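Local coordinates for condensin complex subunit 3 (Schizosaccharomyces pombe, PDB 5OQR), which serves as a regulatory HEAT-repeat subunit of condensin, the complex required to convert interphase chromatin into condensed, mitotic-like chromosomes, at residues H639-C650 / N703-I714. Residues are numbered along the deposited sequence; the frame is centred on the assembly and turned at random.
Sequences HENQWRIATIFC and NHNVHLHLANMI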
loop_
_atom_site.group_PDB
_atom_site.type_symbol
_atom_site.label_atom_id
_atom_site.label_comp_id
_atom_site.label_asym_id
_atom_site.label_seq_id
_atom_site.Cartn_x
_atom_site.Cartn_y
_atom_site.Cartn_z
ATOM N N HIS A 639 0.033 -24.887 -8.725
ATOM C CA HIS A 639 -0.335 -25.894 -7.736
ATOM C C HIS A 639 0.900 -26.479 -7.063
ATOM O O HIS A 639 0.871 -26.808 -5.872
ATOM C CB HIS A 639 -1.150 -27.004 -8.400
ATOM C CG HIS A 639 -1.162 -28.287 -7.629
ATOM N ND1 HIS A 639 -2.091 -28.560 -6.649
ATOM C CD2 HIS A 639 -0.353 -29.371 -7.692
ATOM C CE1 HIS A 639 -1.855 -29.756 -6.143
ATOM N NE2 HIS A 639 -0.805 -30.269 -6.757
ATOM N N GLU A 640 1.994 -26.619 -7.814
ATOM C CA GLU A 640 3.200 -27.224 -7.262
ATOM C C GLU A 640 3.850 -26.330 -6.217
ATOM O O GLU A 640 4.557 -26.829 -5.335
ATOM C CB GLU A 640 4.194 -27.535 -8.378
ATOM C CG GLU A 640 3.728 -28.595 -9.360
ATOM C CD GLU A 640 2.695 -28.080 -10.344
ATOM O OE1 GLU A 640 2.396 -26.870 -10.314
ATOM O OE2 GLU A 640 2.178 -28.887 -11.147
ATOM N N ASN A 641 3.633 -25.017 -6.296
ATOM C CA ASN A 641 4.199 -24.121 -5.294
ATOM C C ASN A 641 3.453 -24.234 -3.975
ATOM O O ASN A 641 4.064 -24.185 -2.903
ATOM C CB ASN A 641 4.175 -22.679 -5.799
ATOM C CG ASN A 641 5.175 -22.432 -6.905
ATOM O OD1 ASN A 641 6.083 -23.230 -7.125
ATOM N ND2 ASN A 641 5.020 -21.317 -7.603
ATOM N N GLN A 642 2.128 -24.382 -4.031
ATOM C CA GLN A 642 1.362 -24.601 -2.810
ATOM C C GLN A 642 1.768 -25.907 -2.143
ATOM O O GLN A 642 1.825 -25.993 -0.913
ATOM C CB GLN A 642 -0.134 -24.595 -3.121
ATOM C CG GLN A 642 -0.628 -23.286 -3.705
ATOM C CD GLN A 642 -2.138 -23.217 -3.805
ATOM O OE1 GLN A 642 -2.762 -24.010 -4.503
ATOM N NE2 GLN A 642 -2.733 -22.262 -3.104
ATOM N N TRP A 643 2.073 -26.930 -2.944
ATOM C CA TRP A 643 2.496 -28.209 -2.388
ATOM C C TRP A 643 3.803 -28.069 -1.621
ATOM O O TRP A 643 3.952 -28.621 -0.525
ATOM C CB TRP A 643 2.637 -29.237 -3.510
ATOM C CG TRP A 643 2.838 -30.643 -3.036
ATOM C CD1 TRP A 643 4.015 -31.228 -2.683
ATOM C CD2 TRP A 643 1.829 -31.646 -2.875
ATOM N NE1 TRP A 643 3.805 -32.530 -2.308
ATOM C CE2 TRP A 643 2.469 -32.812 -2.418
ATOM C CE3 TRP A 643 0.446 -31.671 -3.071
ATOM C CZ2 TRP A 643 1.775 -33.989 -2.152
ATOM C CZ3 TRP A 643 -0.239 -32.837 -2.807
ATOM C CH2 TRP A 643 0.426 -33.981 -2.355
ATOM N N ARG A 644 4.764 -27.331 -2.180
ATOM C CA ARG A 644 6.042 -27.136 -1.503
ATOM C C ARG A 644 5.868 -26.430 -0.167
ATOM O O ARG A 644 6.636 -26.678 0.769
ATOM C CB ARG A 644 6.990 -26.334 -2.394
ATOM C CG ARG A 644 7.346 -27.004 -3.704
ATOM C CD ARG A 644 8.327 -26.160 -4.494
ATOM N NE ARG A 644 8.629 -26.732 -5.805
ATOM C CZ ARG A 644 8.076 -26.345 -6.950
ATOM N NH1 ARG A 644 7.179 -25.369 -6.979
ATOM N NH2 ARG A 644 8.426 -26.937 -8.084
ATOM N N ILE A 645 4.876 -25.546 -0.057
ATOM C CA ILE A 645 4.672 -24.813 1.188
ATOM C C ILE A 645 4.060 -25.723 2.243
ATOM O O ILE A 645 4.426 -25.662 3.422
ATOM C CB ILE A 645 3.805 -23.566 0.931
ATOM C CG1 ILE A 645 4.508 -22.635 -0.062
ATOM C CG2 ILE A 645 3.521 -22.824 2.237
ATOM C CD1 ILE A 645 3.645 -21.506 -0.576
ATOM N N ALA A 646 3.124 -26.585 1.843
ATOM C CA ALA A 646 2.555 -27.547 2.778
ATOM C C ALA A 646 3.596 -28.558 3.239
ATOM O O ALA A 646 3.479 -29.109 4.338
ATOM C CB ALA A 646 1.365 -28.259 2.137
ATOM N N THR A 647 4.623 -28.804 2.425
ATOM C CA THR A 647 5.633 -29.798 2.770
ATOM C C THR A 647 6.542 -29.323 3.899
ATOM O O THR A 647 7.102 -30.149 4.626
ATOM C CB THR A 647 6.456 -30.141 1.530
ATOM O OG1 THR A 647 5.604 -30.751 0.555
ATOM C CG2 THR A 647 7.598 -31.094 1.865
ATOM N N ILE A 648 6.711 -28.012 4.055
ATOM C CA ILE A 648 7.507 -27.444 5.137
ATOM C C ILE A 648 6.660 -26.643 6.104
ATOM O O ILE A 648 7.179 -26.161 7.120
ATOM C CB ILE A 648 8.669 -26.585 4.593
ATOM C CG1 ILE A 648 8.168 -25.479 3.657
ATOM C CG2 ILE A 648 9.677 -27.458 3.868
ATOM C CD1 ILE A 648 7.836 -24.183 4.353
ATOM N N PHE A 649 5.369 -26.485 5.815
ATOM C CA PHE A 649 4.419 -25.822 6.698
ATOM C C PHE A 649 4.669 -26.126 8.173
ATOM O O PHE A 649 4.951 -25.223 8.969
ATOM C CB PHE A 649 3.009 -26.259 6.289
ATOM C CG PHE A 649 1.904 -25.551 7.015
ATOM C CD1 PHE A 649 1.590 -25.876 8.322
ATOM C CD2 PHE A 649 1.158 -24.581 6.375
ATOM C CE1 PHE A 649 0.569 -25.230 8.981
ATOM C CE2 PHE A 649 0.136 -23.936 7.028
ATOM C CZ PHE A 649 -0.160 -24.258 8.332
ATOM N N CYS A 650 4.558 -27.399 8.553
ATOM C CA CYS A 650 4.583 -27.757 9.968
ATOM C C CYS A 650 5.903 -27.365 10.616
ATOM O O CYS A 650 5.923 -26.799 11.713
ATOM C CB CYS A 650 4.326 -29.255 10.130
ATOM S SG CYS A 650 2.648 -29.760 9.719
ATOM N N ASN A 703 -4.439 -35.016 -9.250
ATOM C CA ASN A 703 -3.670 -34.079 -8.450
ATOM C C ASN A 703 -4.150 -34.214 -7.011
ATOM O O ASN A 703 -5.358 -34.174 -6.754
ATOM C CB ASN A 703 -3.875 -32.643 -8.942
ATOM C CG ASN A 703 -2.641 -32.047 -9.591
ATOM O OD1 ASN A 703 -1.579 -32.672 -9.660
ATOM N ND2 ASN A 703 -2.785 -30.822 -10.087
ATOM N N HIS A 704 -3.220 -34.384 -6.081
ATOM C CA HIS A 704 -3.601 -34.527 -4.687
ATOM C C HIS A 704 -3.842 -33.157 -4.072
ATOM O O HIS A 704 -3.124 -32.195 -4.355
ATOM C CB HIS A 704 -2.526 -35.283 -3.912
ATOM C CG HIS A 704 -2.284 -36.666 -4.427
ATOM N ND1 HIS A 704 -3.176 -37.697 -4.234
ATOM C CD2 HIS A 704 -1.260 -37.182 -5.144
ATOM C CE1 HIS A 704 -2.708 -38.793 -4.803
ATOM N NE2 HIS A 704 -1.546 -38.507 -5.363
ATOM N N ASN A 705 -4.881 -33.071 -3.249
ATOM C CA ASN A 705 -5.227 -31.818 -2.598
ATOM C C ASN A 705 -4.139 -31.434 -1.603
ATOM O O ASN A 705 -3.716 -32.254 -0.784
ATOM C CB ASN A 705 -6.575 -31.952 -1.896
ATOM C CG ASN A 705 -7.087 -30.637 -1.365
ATOM O OD1 ASN A 705 -6.904 -30.317 -0.193
ATOM N ND2 ASN A 705 -7.740 -29.866 -2.226
ATOM N N VAL A 706 -3.686 -30.182 -1.681
ATOM C CA VAL A 706 -2.604 -29.727 -0.813
ATOM C C VAL A 706 -3.045 -29.747 0.644
ATOM O O VAL A 706 -2.262 -30.077 1.541
ATOM C CB VAL A 706 -2.128 -28.324 -1.241
ATOM C CG1 VAL A 706 -1.005 -27.830 -0.334
ATOM C CG2 VAL A 706 -1.666 -28.335 -2.686
ATOM N N HIS A 707 -4.301 -29.383 0.905
ATOM C CA HIS A 707 -4.772 -29.322 2.283
ATOM C C HIS A 707 -4.941 -30.715 2.874
ATOM O O HIS A 707 -4.635 -30.936 4.050
ATOM C CB HIS A 707 -6.080 -28.538 2.352
ATOM C CG HIS A 707 -5.893 -27.066 2.554
ATOM N ND1 HIS A 707 -6.951 -26.188 2.635
ATOM C CD2 HIS A 707 -4.774 -26.317 2.694
ATOM C CE1 HIS A 707 -6.494 -24.964 2.820
ATOM N NE2 HIS A 707 -5.176 -25.015 2.859
ATOM N N LEU A 708 -5.425 -31.670 2.082
ATOM C CA LEU A 708 -5.463 -33.042 2.566
ATOM C C LEU A 708 -4.057 -33.605 2.710
ATOM O O LEU A 708 -3.804 -34.423 3.601
ATOM C CB LEU A 708 -6.299 -33.914 1.630
ATOM C CG LEU A 708 -6.781 -35.236 2.229
ATOM C CD1 LEU A 708 -7.737 -34.999 3.391
ATOM C CD2 LEU A 708 -7.448 -36.086 1.166
ATOM N N HIS A 709 -3.132 -33.181 1.847
ATOM C CA HIS A 709 -1.730 -33.523 2.040
ATOM C C HIS A 709 -1.184 -32.879 3.306
ATOM O O HIS A 709 -0.371 -33.479 4.016
ATOM C CB HIS A 709 -0.913 -33.090 0.822
ATOM C CG HIS A 709 0.566 -33.163 1.030
ATOM N ND1 HIS A 709 1.379 -32.051 0.998
ATOM C CD2 HIS A 709 1.379 -34.214 1.288
ATOM C CE1 HIS A 709 2.629 -32.413 1.221
ATOM N NE2 HIS A 709 2.656 -33.721 1.401
ATOM N N LEU A 710 -1.627 -31.658 3.611
ATOM C CA LEU A 710 -1.171 -30.985 4.821
ATOM C C LEU A 710 -1.691 -31.687 6.069
ATOM O O LEU A 710 -1.001 -31.740 7.092
ATOM C CB LEU A 710 -1.614 -29.523 4.799
ATOM C CG LEU A 710 -1.171 -28.667 5.987
ATOM C CD1 LEU A 710 0.342 -28.603 6.074
ATOM C CD2 LEU A 710 -1.761 -27.277 5.882
ATOM N N ALA A 711 -2.911 -32.221 6.009
ATOM C CA ALA A 711 -3.426 -33.019 7.115
ATOM C C ALA A 711 -2.495 -34.185 7.419
ATOM O O ALA A 711 -2.140 -34.428 8.577
ATOM C CB ALA A 711 -4.830 -33.519 6.783
ATOM N N ASN A 712 -2.079 -34.914 6.382
ATOM C CA ASN A 712 -1.132 -36.005 6.578
ATOM C C ASN A 712 0.162 -35.507 7.209
ATOM O O ASN A 712 0.733 -36.174 8.079
ATOM C CB ASN A 712 -0.847 -36.695 5.244
ATOM C CG ASN A 712 -2.098 -37.244 4.597
ATOM O OD1 ASN A 712 -3.073 -37.566 5.274
ATOM N ND2 ASN A 712 -2.078 -37.354 3.275
ATOM N N MET A 713 0.646 -34.337 6.782
ATOM C CA MET A 713 1.848 -33.767 7.383
ATOM C C MET A 713 1.644 -33.525 8.872
ATOM O O MET A 713 2.507 -33.855 9.693
ATOM C CB MET A 713 2.222 -32.458 6.683
ATOM C CG MET A 713 2.523 -32.588 5.200
ATOM S SD MET A 713 3.842 -33.754 4.837
ATOM C CE MET A 713 5.218 -32.984 5.680
ATOM N N ILE A 714 0.508 -32.935 9.236
ATOM C CA ILE A 714 0.230 -32.642 10.639
ATOM C C ILE A 714 0.230 -33.926 11.461
ATOM O O ILE A 714 0.877 -34.011 12.510
ATOM C CB ILE A 714 -1.101 -31.880 10.766
ATOM C CG1 ILE A 714 -0.977 -30.510 10.091
ATOM C CG2 ILE A 714 -1.499 -31.720 12.231
ATOM C CD1 ILE A 714 -2.277 -29.755 9.954
#
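Val-706 is the knob in the tightest part of this helix pair, near the start of both helices, set into a hole made by His-639, Gln-642, Trp-643 and Ala-646. Its CG1, anti to the backbone N (chi1 179°), meets Ala-646 CB at 3.5 Å, while CG2 turns to the rings of His-639 and Trp-643. Ala-646, with just a methyl group at the interface, probably helps the near-parallel helices (18°) approach to 8.9 Å between axes. One turn on, Leu-710 covers one face of the Phe-649 ring, its CD2 over the middle, 4.0 Å from the centroid, in a CH-pi contact; beyond it Cys-650 SG rests on Ile-714 CG1.

The other flank is more exposed and built of flat groups. Trp-643 lays its six-membered ring on the His-709 imidazole in an offset stack, centroids 3.9 Å apart and planes within 10°, and Met-713 CG backs the far face of that imidazole. An alanine in place of Trp-643 would probably take away the surface that holds His-709 flat on that side and uncover Val-706 CG2. Farther out, the amide of Asn-703 stacks loosely on the His-639 ring and is itself poorly ordered.

Asn-705 is the N-cap of helix 706-717, in the ninth HEAT repeat, its OD1 accepting from Leu-708 N. Helix 725-736 packs on Phe-649 and Ile-714 at the buried flank; helix 601-613 lies against Ile-645 and Ile-648, and helix 745-759 touches Leu-708 and Asn-712, continuing the all-helical stack.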